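Local atomic coordinates of tRNA (cytosine(38)-C(5))-methyltransferase (Schizosaccharomyces pombe, PDB entry 6FDF), a protein that methylates cytosine 38 in the anticodon loop of tRNA(Asp), and more weakly of tRNA(Glu), using S-adenosyl-L-methionine as methyl donor. Residues M23-N28 with M290-S295; N126-E131 with E152-P157; L172-L175 with E180-I183; F187-V192 with I325-E330. One frame throughout, in Å; residues are numbered along the deposited sequence.

All four contacts belong to the catalytic domain of a C5-cytosine methyltransferase. Contact 3 is the buried one, resting a loop tryptophan against strand 168-175 of the main sheet. Contacts 1 and 4 are partly buried; each uses one aromatic ring to fasten a loop to a helix, and the helices themselves, 22-29 and 318-328, pack together through Ala26 and Ile325. Contact 2 lies at the surface, spanning strand 168-175 from its two neighbours in the sheet. Ile183 of contact 3 also packs on strand 148-155, which supplies contact 2. The chemistry follows location: flat cation-pi stacking in contact 3, CH-pi and apolar touches in 1 and 4, looser mixed polar and aliphatic packing in 2.

Contact 1 (M23-N28 with M290-S295); sequences MHYALN and MGFPES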
loop_
_atom_site.group_PDB
_atom_site.type_symbol
_atom_site.label_atom_id
_atom_site.label_comp_id
_atom_site.label_asym_id
_atom_site.label_seq_id
_atom_site.Cartn_x
_atom_site.Cartn_y
_atom_site.Cartn_z
ATOM N N MET A 23 4.850 5.672 -1.373
ATOM C CA MET A 23 4.904 6.382 -2.653
ATOM C C MET A 23 6.286 6.972 -2.904
ATOM O O MET A 23 6.790 6.938 -4.033
ATOM C CB MET A 23 3.850 7.494 -2.705
ATOM C CG MET A 23 2.397 7.049 -2.689
ATOM S SD MET A 23 1.936 6.210 -4.226
ATOM C CE MET A 23 0.186 5.967 -3.941
ATOM N N HIS A 24 6.913 7.523 -1.861
ATOM C CA HIS A 24 8.261 8.055 -2.003
ATOM C C HIS A 24 9.243 6.944 -2.361
ATOM O O HIS A 24 10.105 7.119 -3.230
ATOM C CB HIS A 24 8.660 8.764 -0.705
ATOM C CG HIS A 24 9.884 9.622 -0.813
ATOM N ND1 HIS A 24 10.107 10.695 0.026
ATOM C CD2 HIS A 24 10.954 9.568 -1.643
ATOM C CE1 HIS A 24 11.256 11.268 -0.287
ATOM N NE2 HIS A 24 11.792 10.603 -1.294
ATOM N N TYR A 25 9.110 5.779 -1.721
ATOM C CA TYR A 25 9.989 4.665 -2.055
ATOM C C TYR A 25 9.781 4.218 -3.495
ATOM O O TYR A 25 10.742 3.863 -4.187
ATOM C CB TYR A 25 9.760 3.491 -1.106
ATOM C CG TYR A 25 10.384 3.655 0.263
ATOM C CD1 TYR A 25 11.760 3.736 0.415
ATOM C CD2 TYR A 25 9.595 3.668 1.408
ATOM C CE1 TYR A 25 12.336 3.861 1.670
ATOM C CE2 TYR A 25 10.165 3.790 2.667
ATOM C CZ TYR A 25 11.532 3.887 2.789
ATOM O OH TYR A 25 12.098 4.018 4.037
ATOM N N ALA A 26 8.528 4.234 -3.964
ATOM C CA ALA A 26 8.246 3.838 -5.340
ATOM C C ALA A 26 8.800 4.853 -6.330
ATOM O O ALA A 26 9.297 4.477 -7.399
ATOM C CB ALA A 26 6.738 3.662 -5.536
ATOM N N LEU A 27 8.735 6.144 -5.984
ATOM C CA LEU A 27 9.355 7.168 -6.819
ATOM C C LEU A 27 10.861 6.961 -6.908
ATOM O O LEU A 27 11.463 7.156 -7.971
ATOM C CB LEU A 27 9.035 8.561 -6.269
ATOM C CG LEU A 27 7.607 9.058 -6.522
ATOM C CD1 LEU A 27 7.264 10.174 -5.546
ATOM C CD2 LEU A 27 7.444 9.544 -7.958
ATOM N N ASN A 28 11.488 6.565 -5.796
ATOM C CA ASN A 28 12.922 6.290 -5.803
ATOM C C ASN A 28 13.246 5.148 -6.758
ATOM O O ASN A 28 14.205 5.224 -7.531
ATOM C CB ASN A 28 13.410 5.944 -4.395
ATOM C CG ASN A 28 13.360 7.126 -3.438
ATOM O OD1 ASN A 28 13.213 8.279 -3.847
ATOM N ND2 ASN A 28 13.485 6.835 -2.146
ATOM N N MET A 290 6.127 -6.430 0.738
ATOM C CA MET A 290 5.453 -5.271 0.172
ATOM C C MET A 290 6.389 -4.380 -0.640
ATOM O O MET A 290 5.965 -3.318 -1.108
ATOM C CB MET A 290 4.773 -4.470 1.284
ATOM C CG MET A 290 3.634 -5.246 1.932
ATOM S SD MET A 290 2.759 -4.286 3.177
ATOM C CE MET A 290 1.507 -5.458 3.686
ATOM N N GLY A 291 7.637 -4.801 -0.832
ATOM C CA GLY A 291 8.572 -4.113 -1.699
ATOM C C GLY A 291 9.369 -2.993 -1.063
ATOM O O GLY A 291 10.062 -2.268 -1.785
ATOM N N PHE A 292 9.308 -2.836 0.253
ATOM C CA PHE A 292 10.088 -1.796 0.902
ATOM C C PHE A 292 11.561 -2.189 0.934
ATOM O O PHE A 292 11.885 -3.368 1.113
ATOM C CB PHE A 292 9.580 -1.553 2.322
ATOM C CG PHE A 292 8.304 -0.773 2.372
ATOM C CD1 PHE A 292 7.083 -1.410 2.252
ATOM C CD2 PHE A 292 8.329 0.605 2.525
ATOM C CE1 PHE A 292 5.905 -0.690 2.285
ATOM C CE2 PHE A 292 7.162 1.332 2.561
ATOM C CZ PHE A 292 5.948 0.687 2.440
ATOM N N PRO A 293 12.473 -1.238 0.763
ATOM C CA PRO A 293 13.900 -1.571 0.772
ATOM C C PRO A 293 14.397 -1.820 2.190
ATOM O O PRO A 293 13.740 -1.501 3.181
ATOM C CB PRO A 293 14.551 -0.327 0.163
ATOM C CG PRO A 293 13.648 0.780 0.574
ATOM C CD PRO A 293 12.244 0.199 0.521
ATOM N N GLU A 294 15.596 -2.398 2.267
ATOM C CA GLU A 294 16.203 -2.697 3.558
ATOM C C GLU A 294 16.506 -1.441 4.364
ATOM O O GLU A 294 16.609 -1.517 5.595
ATOM C CB GLU A 294 17.480 -3.512 3.351
ATOM C CG GLU A 294 17.243 -4.888 2.762
ATOM C CD GLU A 294 16.348 -5.740 3.647
ATOM O OE1 GLU A 294 15.173 -5.952 3.284
ATOM O OE2 GLU A 294 16.825 -6.198 4.708
ATOM N N SER A 295 16.653 -0.291 3.700
ATOM C CA SER A 295 16.910 0.959 4.406
ATOM C C SER A 295 15.747 1.404 5.291
ATOM O O SER A 295 15.961 2.232 6.184
ATOM C CB SER A 295 17.241 2.060 3.402
ATOM O OG SER A 295 16.090 2.411 2.663
HETATM O O HOH W 1 14.706 4.215 4.205
#
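Tyr25 reaches from helix 22-29 to Phe292 and Pro293, joining the Rossmann-like core of this class I methyltransferase to the loop after helix 283-289. That helix closes in a Schellman motif: Gly291 takes a positive phi of 87°, which glycine adopts easily, and the chain then turns so that Phe292 and Pro293 come up beside Tyr25. The tyrosine ring meets two different surfaces. Over one face lies the proline, its CD 3.9 Å from the centre of the Tyr25 ring in a CH-pi contact, while Pro293 CG sits 3.5 Å from Tyr25 CD1. The CD hydrogens, next to the ring nitrogen, are slightly polarised and suit an aromatic face. On the CD2 side the two rings are turned steeply, their planes 80° apart, and Tyr25 CD2 approaches Phe292 CD2 to 3.5 Å. Phe292, a buried residue, also touches Ile20, and its side chain lies about 5 Å from bound S-adenosylhomocysteine. Tyrosine fits a place that is apolar along the ring, with a bound water at the hydroxyl: Tyr25 OH is 2.6 Å from a water in the ring plane, and Ser295 OG holds the same water at 2.7 Å.

Contact 2 (N126-E131 with E152-P157); sequences NVQGFE and EGILSP
A type II turn from Val127 to Phe130, closed by the bond from Phe130 N to Val127 O, sets Gln128 opposite Ile154, their CA atoms 6.9 Å apart. The turn follows Asn126 and Val127, part of the Glu-Asn-Val motif of C5-methyltransferases, and Gly129 occupies its third position, where a phi of 99° comes easily to glycine. Strands 121-127 and 148-155 are not sheet neighbours; strand 168-175 runs between them, and its Trp169 touches both Ile154 and Glu131. Ile154 does most of the bridging with its two branches. CG2 meets the amide end of the extended Gln128, 4.1 Å from Gln128 NE2, and CD1 touches Glu131 OE1 at 3.8 Å. Glu131 is bent at chi2 (-78°), which folds its carboxylate back over the turn; OE1 accepts Gly129 N at 2.7 Å, on the syn side and 22° out of plane. Glu152 OE2 approaches only the aliphatic part of that residue, 4.0 Å from Glu131 CB. Glu152 OE1 forms a salt bridge with Arg140 NE and OE2 a hydrogen bond with Trp169 NE1. With each carboxylate anchored and Glu131 OE1 and Glu152 OE2 6.4 Å apart, repulsion is probably modest, and cohesion probably rests largely on the isoleucine's dispersion contacts.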
loop_
_atom_site.group_PDB
_atom_site.type_symbol
_atom_site.label_atom_id
_atom_site.label_comp_id
_atom_site.label_asym_id
_atom_site.label_seq_id
_atom_site.Cartn_x
_atom_site.Cartn_y
_atom_site.Cartn_z
ATOM N N ASN A 126 -6.346 2.482 -4.048
ATOM C CA ASN A 126 -7.390 2.170 -3.080
ATOM C C ASN A 126 -7.622 0.664 -3.060
ATOM O O ASN A 126 -7.022 -0.087 -3.831
ATOM C CB ASN A 126 -8.679 2.926 -3.399
ATOM C CG ASN A 126 -9.378 3.412 -2.151
ATOM O OD1 ASN A 126 -10.268 2.745 -1.626
ATOM N ND2 ASN A 126 -8.949 4.562 -1.646
ATOM N N VAL A 127 -8.502 0.227 -2.160
ATOM C CA VAL A 127 -8.830 -1.192 -2.051
ATOM C C VAL A 127 -9.738 -1.610 -3.198
ATOM O O VAL A 127 -10.470 -0.800 -3.783
ATOM C CB VAL A 127 -9.480 -1.510 -0.691
ATOM C CG1 VAL A 127 -8.556 -1.103 0.451
ATOM C CG2 VAL A 127 -10.828 -0.825 -0.575
ATOM N N GLN A 128 -9.676 -2.897 -3.537
ATOM C CA GLN A 128 -10.597 -3.458 -4.512
ATOM C C GLN A 128 -12.034 -3.211 -4.072
ATOM O O GLN A 128 -12.382 -3.373 -2.898
ATOM C CB GLN A 128 -10.336 -4.955 -4.677
ATOM C CG GLN A 128 -11.173 -5.620 -5.751
ATOM C CD GLN A 128 -10.742 -7.048 -6.010
ATOM O OE1 GLN A 128 -10.128 -7.685 -5.154
ATOM N NE2 GLN A 128 -11.065 -7.560 -7.191
ATOM N N GLY A 129 -12.875 -2.833 -5.020
ATOM C CA GLY A 129 -14.230 -2.440 -4.726
ATOM C C GLY A 129 -14.433 -0.943 -4.671
ATOM O O GLY A 129 -15.577 -0.483 -4.729
ATOM N N PHE A 130 -13.349 -0.172 -4.562
ATOM C CA PHE A 130 -13.460 1.269 -4.755
ATOM C C PHE A 130 -14.095 1.579 -6.101
ATOM O O PHE A 130 -14.863 2.538 -6.227
ATOM C CB PHE A 130 -12.083 1.931 -4.649
ATOM C CG PHE A 130 -12.112 3.425 -4.873
ATOM C CD1 PHE A 130 -12.555 4.281 -3.878
ATOM C CD2 PHE A 130 -11.709 3.967 -6.086
ATOM C CE1 PHE A 130 -12.590 5.655 -4.087
ATOM C CE2 PHE A 130 -11.740 5.340 -6.299
ATOM C CZ PHE A 130 -12.181 6.180 -5.292
ATOM N N GLU A 131 -13.799 0.761 -7.119
ATOM C CA GLU A 131 -14.235 1.079 -8.475
ATOM C C GLU A 131 -15.749 1.128 -8.606
ATOM O O GLU A 131 -16.256 1.769 -9.532
ATOM C CB GLU A 131 -13.660 0.075 -9.479
ATOM C CG GLU A 131 -14.273 -1.313 -9.429
ATOM C CD GLU A 131 -13.753 -2.150 -8.275
ATOM O OE1 GLU A 131 -12.924 -1.642 -7.487
ATOM O OE2 GLU A 131 -14.162 -3.327 -8.168
ATOM N N GLU A 152 -7.775 3.071 -15.281
ATOM C CA GLU A 152 -7.863 2.414 -13.984
ATOM C C GLU A 152 -7.825 0.904 -14.163
ATOM O O GLU A 152 -8.109 0.377 -15.243
ATOM C CB GLU A 152 -9.119 2.844 -13.212
ATOM C CG GLU A 152 -10.432 2.563 -13.911
ATOM C CD GLU A 152 -11.614 3.154 -13.164
ATOM O OE1 GLU A 152 -11.968 4.323 -13.434
ATOM O OE2 GLU A 152 -12.188 2.449 -12.308
ATOM N N GLY A 153 -7.476 0.211 -13.083
ATOM C CA GLY A 153 -7.459 -1.242 -13.106
ATOM C C GLY A 153 -7.163 -1.800 -11.732
ATOM O O GLY A 153 -6.799 -1.073 -10.804
ATOM N N ILE A 154 -7.339 -3.117 -11.617
ATOM C CA ILE A 154 -7.025 -3.863 -10.403
ATOM C C ILE A 154 -5.765 -4.677 -10.658
ATOM O O ILE A 154 -5.680 -5.408 -11.655
ATOM C CB ILE A 154 -8.188 -4.784 -9.990
ATOM C CG1 ILE A 154 -9.507 -4.013 -9.962
ATOM C CG2 ILE A 154 -7.904 -5.447 -8.645
ATOM C CD1 ILE A 154 -9.599 -3.015 -8.850
ATOM N N LEU A 155 -4.797 -4.562 -9.752
ATOM C CA LEU A 155 -3.519 -5.243 -9.883
ATOM C C LEU A 155 -3.125 -5.823 -8.532
ATOM O O LEU A 155 -3.411 -5.242 -7.483
ATOM C CB LEU A 155 -2.415 -4.299 -10.392
ATOM C CG LEU A 155 -2.628 -3.688 -11.779
ATOM C CD1 LEU A 155 -1.679 -2.516 -12.003
ATOM C CD2 LEU A 155 -2.438 -4.750 -12.857
ATOM N N SER A 156 -2.460 -6.973 -8.570
ATOM C CA SER A 156 -1.954 -7.591 -7.357
ATOM C C SER A 156 -0.483 -7.927 -7.549
ATOM O O SER A 156 -0.048 -8.184 -8.676
ATOM C CB SER A 156 -2.747 -8.869 -7.030
ATOM O OG SER A 156 -2.185 -9.573 -5.934
ATOM N N PRO A 157 0.306 -7.939 -6.469
ATOM C CA PRO A 157 1.739 -8.245 -6.627
ATOM C C PRO A 157 1.997 -9.619 -7.224
ATOM O O PRO A 157 3.021 -9.817 -7.891
ATOM C CB PRO A 157 2.282 -8.122 -5.194
ATOM C CG PRO A 157 1.323 -7.192 -4.510
ATOM C CD PRO A 157 -0.022 -7.510 -5.095
#

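Contact 3 (L172-L175 with E180-I183); sequences LARL and EWSI
The guanidinium of Arg174 stacks on the indole of Trp181 with a tilt of 16° between the planes, packing the loop after strand 168-175 onto the main sheet of the Rossmann-like methyltransferase fold. This is the tight part of the contact. The arginine is extended from CG to NE, so that CD, NE and the guanidinium lie over one face, with CG near the rim, 3.5 Å from Trp181 CH2. Arg174 CZ comes to 3.3 Å from Trp181 CE3. The CD methylene thus gives a CH-pi contact and the charged end an off-centre cation-pi contact. With chi1 at 61°, the Trp181 ring projects inward until CH2 rests 3.9 Å from Leu172 CB. The far side is looser. Leu172 and Ile183, nearly perpendicular, meet through their ends alone, CD1 to CD1 at 4.0 Å; Ile183 is partly exposed, and Glu180, at the other end of the segment, is exposed. Trp181 NE1 bonds to Asn149 OD1 on strand 148-155, while Arg174 NE and NH1 bond to the carbonyls of Leu328 and Leu327 at the end of helix 318-328. These bonds probably fix the guanidinium's rotation; one face stacks on the indole, and Phe177 makes a further cation-pi contact with Arg174. One arginine can therefore satisfy helix-end carbonyls and stack at once, and the carbonyls probably also help stabilise its positive charge.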
loop_
_atom_site.group_PDB
_atom_site.type_symbol
_atom_site.label_atom_id
_atom_site.label_comp_id
_atom_site.label_asym_id
_atom_site.label_seq_id
_atom_site.Cartn_x
_atom_site.Cartn_y
_atom_site.Cartn_z
ATOM N N LEU A 172 -4.802 6.209 -12.716
ATOM C CA LEU A 172 -3.718 7.024 -13.259
ATOM C C LEU A 172 -4.342 8.072 -14.163
ATOM O O LEU A 172 -5.070 7.723 -15.100
ATOM C CB LEU A 172 -2.721 6.167 -14.049
ATOM C CG LEU A 172 -1.653 5.373 -13.289
ATOM C CD1 LEU A 172 -2.267 4.350 -12.348
ATOM C CD2 LEU A 172 -0.717 4.689 -14.275
ATOM N N ALA A 173 -4.055 9.349 -13.898
ATOM C CA ALA A 173 -4.682 10.446 -14.631
ATOM C C ALA A 173 -3.616 11.376 -15.190
ATOM O O ALA A 173 -2.709 11.785 -14.461
ATOM C CB ALA A 173 -5.647 11.238 -13.732
ATOM N N ARG A 174 -3.724 11.698 -16.480
ATOM C CA ARG A 174 -2.887 12.700 -17.130
ATOM C C ARG A 174 -3.760 13.848 -17.610
ATOM O O ARG A 174 -4.745 13.623 -18.324
ATOM C CB ARG A 174 -2.129 12.123 -18.332
ATOM C CG ARG A 174 -1.151 11.009 -18.024
ATOM C CD ARG A 174 -0.649 10.424 -19.323
ATOM N NE ARG A 174 0.427 9.455 -19.133
ATOM C CZ ARG A 174 0.853 8.628 -20.087
ATOM N NH1 ARG A 174 1.828 7.759 -19.835
ATOM N NH2 ARG A 174 0.294 8.659 -21.294
ATOM N N LEU A 175 -3.387 15.072 -17.240
ATOM C CA LEU A 175 -4.097 16.256 -17.712
ATOM C C LEU A 175 -3.897 16.454 -19.214
ATOM O O LEU A 175 -2.771 16.363 -19.718
ATOM C CB LEU A 175 -3.607 17.484 -16.947
ATOM C CG LEU A 175 -4.299 18.814 -17.245
ATOM C CD1 LEU A 175 -5.739 18.809 -16.751
ATOM C CD2 LEU A 175 -3.518 19.938 -16.594
ATOM N N GLU A 180 -2.904 7.314 -26.624
ATOM C CA GLU A 180 -3.387 5.980 -26.302
ATOM C C GLU A 180 -2.519 5.384 -25.206
ATOM O O GLU A 180 -1.287 5.417 -25.295
ATOM C CB GLU A 180 -3.380 5.076 -27.539
ATOM C CG GLU A 180 -4.315 5.538 -28.650
ATOM C CD GLU A 180 -5.780 5.300 -28.329
ATOM O OE1 GLU A 180 -6.079 4.364 -27.557
ATOM O OE2 GLU A 180 -6.632 6.050 -28.855
ATOM N N TRP A 181 -3.160 4.860 -24.166
ATOM C CA TRP A 181 -2.452 4.145 -23.115
ATOM C C TRP A 181 -3.430 3.206 -22.430
ATOM O O TRP A 181 -4.648 3.319 -22.587
ATOM C CB TRP A 181 -1.788 5.086 -22.093
ATOM C CG TRP A 181 -2.702 6.003 -21.307
ATOM C CD1 TRP A 181 -3.912 6.507 -21.694
ATOM C CD2 TRP A 181 -2.449 6.530 -19.998
ATOM N NE1 TRP A 181 -4.431 7.311 -20.701
ATOM C CE2 TRP A 181 -3.550 7.341 -19.651
ATOM C CE3 TRP A 181 -1.399 6.390 -19.084
ATOM C CZ2 TRP A 181 -3.630 8.010 -18.429
ATOM C CZ3 TRP A 181 -1.478 7.053 -17.875
ATOM C CH2 TRP A 181 -2.587 7.855 -17.556
ATOM N N SER A 182 -2.870 2.265 -21.678
ATOM C CA SER A 182 -3.656 1.244 -21.009
ATOM C C SER A 182 -2.920 0.830 -19.748
ATOM O O SER A 182 -1.687 0.781 -19.730
ATOM C CB SER A 182 -3.880 0.025 -21.914
ATOM O OG SER A 182 -4.434 -1.053 -21.181
ATOM N N ILE A 183 -3.687 0.521 -18.703
ATOM C CA ILE A 183 -3.096 0.046 -17.456
ATOM C C ILE A 183 -2.262 -1.207 -17.698
ATOM O O ILE A 183 -1.275 -1.452 -16.994
ATOM C CB ILE A 183 -4.204 -0.184 -16.407
ATOM C CG1 ILE A 183 -3.606 -0.285 -15.004
ATOM C CG2 ILE A 183 -5.048 -1.406 -16.750
ATOM C CD1 ILE A 183 -3.501 1.052 -14.303
#

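Contact 4 (F187-V192 with I325-E330); sequences FQFSEV and ISLLLE
Phe189 comes off the loop that follows strand 168-175 and lays its ring against the end of helix 318-328, touching Ser326, Leu327 and Glu330. From CA its CB is directed at the helix, and CG stands anti to the carbonyl carbon (chi1 -65°), which carries the ring outward across the gap between the two backbones. That gap measures 8.4 Å from Phe189 CA to Ser326 CA. Contact begins at the far half of the ring. CE2 packs on Leu327, 3.8 Å from both the backbone N and CB of Leu327, the two side chains nearly perpendicular. At the tip, CZ is 4.1 Å from Ser326 CB, which stands over one ring face as a CH-pi donor, 17° from the ring normal. Serine is apt in this spot: its small methylene probably lets the ring come close to the helix, while its OG turns back to the carbonyl of Ser322 one turn earlier. CZ also meets Glu330 OE2 at 3.3 Å, with CE1 4.2 Å from the same oxygen. It arrives at the ring edge, near its plane, from the opposite direction, and the carboxylate plane is turned 78° from the ring. Edge approach suits an anion, since the rim hydrogens carry the slight positive charge of the aromatic quadrupole. Helix 318-328 follows the Gly-Asn-Ser sequence of motif X, and its packing beside helix 22-29 near the N terminus is characteristic of the C5-methyltransferase version of the Rossmann-like methyltransferase fold.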
loop_
_atom_site.group_PDB
_atom_site.type_symbol
_atom_site.label_atom_id
_atom_site.label_comp_id
_atom_site.label_asym_id
_atom_site.label_seq_id
_atom_site.Cartn_x
_atom_site.Cartn_y
_atom_site.Cartn_z
ATOM N N PHE A 187 2.813 -4.152 -17.509
ATOM C CA PHE A 187 3.478 -5.448 -17.494
ATOM C C PHE A 187 4.726 -5.469 -18.363
ATOM O O PHE A 187 5.583 -6.336 -18.168
ATOM C CB PHE A 187 2.480 -6.541 -17.903
ATOM C CG PHE A 187 1.430 -6.775 -16.862
ATOM C CD1 PHE A 187 1.735 -7.474 -15.705
ATOM C CD2 PHE A 187 0.170 -6.219 -16.989
ATOM C CE1 PHE A 187 0.785 -7.659 -14.716
ATOM C CE2 PHE A 187 -0.777 -6.383 -15.991
ATOM C CZ PHE A 187 -0.475 -7.116 -14.863
ATOM N N GLN A 188 4.862 -4.524 -19.296
ATOM C CA GLN A 188 6.094 -4.384 -20.060
ATOM C C GLN A 188 7.262 -3.951 -19.186
ATOM O O GLN A 188 8.412 -4.016 -19.636
ATOM C CB GLN A 188 5.905 -3.387 -21.204
ATOM C CG GLN A 188 4.888 -3.828 -22.245
ATOM C CD GLN A 188 4.438 -2.691 -23.142
ATOM O OE1 GLN A 188 5.220 -1.801 -23.477
ATOM N NE2 GLN A 188 3.169 -2.714 -23.535
ATOM N N PHE A 189 6.993 -3.545 -17.944
ATOM C CA PHE A 189 8.023 -3.163 -16.989
ATOM C C PHE A 189 8.421 -4.291 -16.062
ATOM O O PHE A 189 9.518 -4.246 -15.498
ATOM C CB PHE A 189 7.569 -1.997 -16.108
ATOM C CG PHE A 189 7.340 -0.730 -16.849
ATOM C CD1 PHE A 189 8.390 -0.092 -17.487
ATOM C CD2 PHE A 189 6.088 -0.146 -16.874
ATOM C CE1 PHE A 189 8.187 1.092 -18.164
ATOM C CE2 PHE A 189 5.878 1.040 -17.546
ATOM C CZ PHE A 189 6.929 1.662 -18.190
ATOM N N SER A 190 7.578 -5.297 -15.889
ATOM C CA SER A 190 7.924 -6.353 -14.957
ATOM C C SER A 190 8.866 -7.292 -15.692
ATOM O O SER A 190 8.448 -8.042 -16.582
ATOM C CB SER A 190 6.677 -7.077 -14.454
ATOM O OG SER A 190 6.025 -7.782 -15.495
ATOM N N GLU A 191 10.144 -7.245 -15.304
ATOM C CA GLU A 191 11.198 -7.994 -15.975
ATOM C C GLU A 191 10.910 -9.478 -15.910
ATOM O O GLU A 191 11.418 -10.261 -16.722
ATOM C CB GLU A 191 12.517 -7.697 -15.263
ATOM C CG GLU A 191 13.426 -8.902 -15.104
ATOM C CD GLU A 191 14.666 -8.597 -14.313
ATOM O OE1 GLU A 191 15.723 -9.194 -14.603
ATOM O OE2 GLU A 191 14.569 -7.788 -13.369
ATOM N N VAL A 192 10.008 -9.834 -15.005
ATOM C CA VAL A 192 9.676 -11.208 -14.694
ATOM C C VAL A 192 9.200 -12.023 -15.884
ATOM O O VAL A 192 8.474 -11.548 -16.767
ATOM C CB VAL A 192 8.652 -11.268 -13.558
ATOM C CG1 VAL A 192 7.304 -10.819 -14.032
ATOM C CG2 VAL A 192 8.538 -12.701 -13.240
ATOM N N ILE A 325 4.075 4.303 -11.617
ATOM C CA ILE A 325 4.647 5.646 -11.683
ATOM C C ILE A 325 5.435 5.821 -12.974
ATOM O O ILE A 325 5.331 6.854 -13.645
ATOM C CB ILE A 325 5.515 5.919 -10.440
ATOM C CG1 ILE A 325 4.625 6.209 -9.232
ATOM C CG2 ILE A 325 6.471 7.088 -10.685
ATOM C CD1 ILE A 325 5.387 6.278 -7.923
ATOM N N SER A 326 6.247 4.822 -13.331
ATOM C CA SER A 326 7.005 4.869 -14.578
ATOM C C SER A 326 6.083 5.052 -15.778
ATOM O O SER A 326 6.350 5.872 -16.667
ATOM C CB SER A 326 7.825 3.590 -14.732
ATOM O OG SER A 326 8.789 3.488 -13.704
ATOM N N LEU A 327 4.997 4.281 -15.822
ATOM C CA LEU A 327 4.011 4.430 -16.888
ATOM C C LEU A 327 3.387 5.819 -16.873
ATOM O O LEU A 327 3.308 6.492 -17.905
ATOM C CB LEU A 327 2.929 3.362 -16.748
ATOM C CG LEU A 327 1.799 3.438 -17.773
ATOM C CD1 LEU A 327 2.352 3.221 -19.176
ATOM C CD2 LEU A 327 0.721 2.420 -17.451
ATOM N N LEU A 328 2.933 6.261 -15.700
ATOM C CA LEU A 328 2.213 7.527 -15.601
ATOM C C LEU A 328 3.033 8.692 -16.143
ATOM O O LEU A 328 2.510 9.542 -16.876
ATOM C CB LEU A 328 1.828 7.776 -14.143
ATOM C CG LEU A 328 1.070 9.058 -13.802
ATOM C CD1 LEU A 328 -0.243 9.130 -14.564
ATOM C CD2 LEU A 328 0.829 9.151 -12.285
ATOM N N LEU A 329 4.313 8.754 -15.788
ATOM C CA LEU A 329 5.134 9.926 -16.061
ATOM C C LEU A 329 5.903 9.844 -17.378
ATOM O O LEU A 329 6.789 10.674 -17.603
ATOM C CB LEU A 329 6.116 10.151 -14.908
ATOM C CG LEU A 329 5.474 10.317 -13.531
ATOM C CD1 LEU A 329 6.554 10.390 -12.471
ATOM C CD2 LEU A 329 4.589 11.556 -13.508
ATOM N N GLU A 330 5.601 8.874 -18.244
ATOM C CA GLU A 330 6.306 8.777 -19.524
ATOM C C GLU A 330 6.303 10.067 -20.342
ATOM O O GLU A 330 7.355 10.389 -20.921
ATOM C CB GLU A 330 5.745 7.618 -20.363
ATOM C CG GLU A 330 6.097 6.254 -19.790
ATOM C CD GLU A 330 5.765 5.103 -20.718
ATOM O OE1 GLU A 330 4.971 5.289 -21.662
ATOM O OE2 GLU A 330 6.308 4.003 -20.499
#